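Probable RNA polymerase sigma-D factor (Mycobacterium tuberculosis, PDB 3VFZ) probably acts as an ECF-type initiation factor that directs RNA polymerase to specific promoters, this fragment being its -35 promoter-binding domain. Local coordinates at residues 30-33 with 34-38. Residues are numbered along the deposited sequence; the frame is centred on the assembly and turned at random.
Sequences EILP and AKQRE
P33 lies against the amide of Q36, a worked example of how the residue just before a helix engages the first turn. Its ring carbon CD comes to 3.4 Å from Q36 OE1, while CG sits 3.7 Å from Q36 NE2, and the two side chains meet at a slant. Q36 reaches the ring because its CG stands beside the backbone N (chi1 -69°) and the chain beyond runs extended. L32 packs on both helix side chains: its CB lies 3.8 Å from R37 CG, while its CD2 methyl faces the amide oxygen OE1 of Q36.

R37 turns back over the loop, bent at chi3 (63°), and CG of E30 lies over one face of its guanidinium, displaced toward the rim, 4.0 Å from NH2. The carboxylate itself makes no salt bridge here, with E30 OE2 4.9 Å from R37 NH2. A water in the guanidinium plane accepts from R37 NH1 at 2.8 Å and donates to L32 O, tying the helix side chain to the loop backbone.

Behind these contacts, P33 O receives R37 N at 3.1 Å and, weakly, Q36 N. L32 and Q36 also touch helix 61-80, at R74 and at R70 and A71 respectively. With P33 as N-cap, the turn starts helix 34-46 after helix 21-29 within the all-helical sigma-70 region 4, whose probable helix-turn-helix follows later in the chain.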
loop_
_atom_site.group_PDB
_atom_site.type_symbol
_atom_site.label_atom_id
_atom_site.label_comp_id
_atom_site.label_asym_id
_atom_site.label_seq_id
_atom_site.Cartn_x
_atom_site.Cartn_y
_atom_site.Cartn_z
ATOM N N GLU A 30 -2.979 1.811 9.079
ATOM C CA GLU A 30 -2.688 0.928 10.213
ATOM C C GLU A 30 -3.597 -0.302 10.220
ATOM O O GLU A 30 -3.416 -1.216 11.019
ATOM C CB GLU A 30 -2.782 1.679 11.547
ATOM C CG GLU A 30 -1.582 2.564 11.853
ATOM C CD GLU A 30 -1.564 3.050 13.295
ATOM O OE1 GLU A 30 -2.341 3.971 13.630
ATOM O OE2 GLU A 30 -0.771 2.509 14.094
ATOM N N ILE A 31 -4.574 -0.310 9.317
ATOM C CA ILE A 31 -5.495 -1.424 9.151
ATOM C C ILE A 31 -4.877 -2.526 8.268
ATOM O O ILE A 31 -5.283 -3.689 8.330
ATOM C CB ILE A 31 -6.814 -0.913 8.514
ATOM C CG1 ILE A 31 -7.991 -1.091 9.472
ATOM C CG2 ILE A 31 -7.055 -1.538 7.142
ATOM C CD1 ILE A 31 -7.900 -0.209 10.702
ATOM N N LEU A 32 -3.891 -2.147 7.457
ATOM C CA LEU A 32 -3.237 -3.043 6.501
ATOM C C LEU A 32 -2.045 -3.760 7.120
ATOM O O LEU A 32 -1.452 -3.262 8.078
ATOM C CB LEU A 32 -2.703 -2.230 5.312
ATOM C CG LEU A 32 -3.688 -1.395 4.501
ATOM C CD1 LEU A 32 -2.941 -0.567 3.449
ATOM C CD2 LEU A 32 -4.723 -2.315 3.867
ATOM N N PRO A 33 -1.665 -4.916 6.546
ATOM C CA PRO A 33 -0.384 -5.545 6.894
ATOM C C PRO A 33 0.738 -4.556 6.618
ATOM O O PRO A 33 0.639 -3.755 5.677
ATOM C CB PRO A 33 -0.285 -6.718 5.913
ATOM C CG PRO A 33 -1.690 -7.001 5.509
ATOM C CD PRO A 33 -2.402 -5.680 5.524
ATOM N N ALA A 34 1.790 -4.607 7.431
ATOM C CA ALA A 34 2.928 -3.724 7.276
ATOM C C ALA A 34 3.416 -3.637 5.829
ATOM O O ALA A 34 3.720 -2.555 5.333
ATOM C CB ALA A 34 4.074 -4.183 8.200
ATOM N N LYS A 35 3.492 -4.780 5.157
ATOM C CA LYS A 35 4.071 -4.839 3.819
ATOM C C LYS A 35 3.247 -4.043 2.814
ATOM O O LYS A 35 3.786 -3.417 1.908
ATOM C CB LYS A 35 4.190 -6.295 3.360
ATOM C CG LYS A 35 4.578 -6.454 1.904
ATOM C CD LYS A 35 5.634 -7.530 1.734
ATOM C CE LYS A 35 6.890 -7.171 2.510
ATOM N NZ LYS A 35 7.951 -8.212 2.404
ATOM N N GLN A 36 1.935 -4.081 2.988
ATOM C CA GLN A 36 1.035 -3.359 2.110
ATOM C C GLN A 36 1.115 -1.854 2.385
ATOM O O GLN A 36 1.049 -1.054 1.459
ATOM C CB GLN A 36 -0.399 -3.884 2.261
ATOM C CG GLN A 36 -0.588 -5.308 1.720
ATOM C CD GLN A 36 -1.990 -5.858 1.963
ATOM O OE1 GLN A 36 -2.922 -5.113 2.252
ATOM N NE2 GLN A 36 -2.137 -7.171 1.850
ATOM N N ARG A 37 1.268 -1.464 3.647
ATOM C CA ARG A 37 1.422 -0.044 3.970
ATOM C C ARG A 37 2.667 0.491 3.294
ATOM O O ARG A 37 2.658 1.549 2.666
ATOM C CB ARG A 37 1.551 0.168 5.478
ATOM C CG ARG A 37 0.293 -0.122 6.259
ATOM C CD ARG A 37 0.589 -0.268 7.751
ATOM N NE ARG A 37 1.115 0.965 8.334
ATOM C CZ ARG A 37 1.487 1.082 9.608
ATOM N NH1 ARG A 37 1.395 0.035 10.420
ATOM N NH2 ARG A 37 1.957 2.238 10.072
ATOM N N GLU A 38 3.747 -0.266 3.441
ATOM C CA GLU A 38 5.026 0.085 2.877
ATOM C C GLU A 38 4.930 0.240 1.364
ATOM O O GLU A 38 5.423 1.211 0.789
ATOM C CB GLU A 38 6.015 -1.024 3.242
ATOM C CG GLU A 38 7.306 -0.983 2.501
ATOM C CD GLU A 38 8.209 -2.118 2.928
ATOM O OE1 GLU A 38 7.721 -3.272 3.016
ATOM O OE2 GLU A 38 9.394 -1.847 3.194
HETATM O O HOH W 1 0.405 -2.529 10.224
#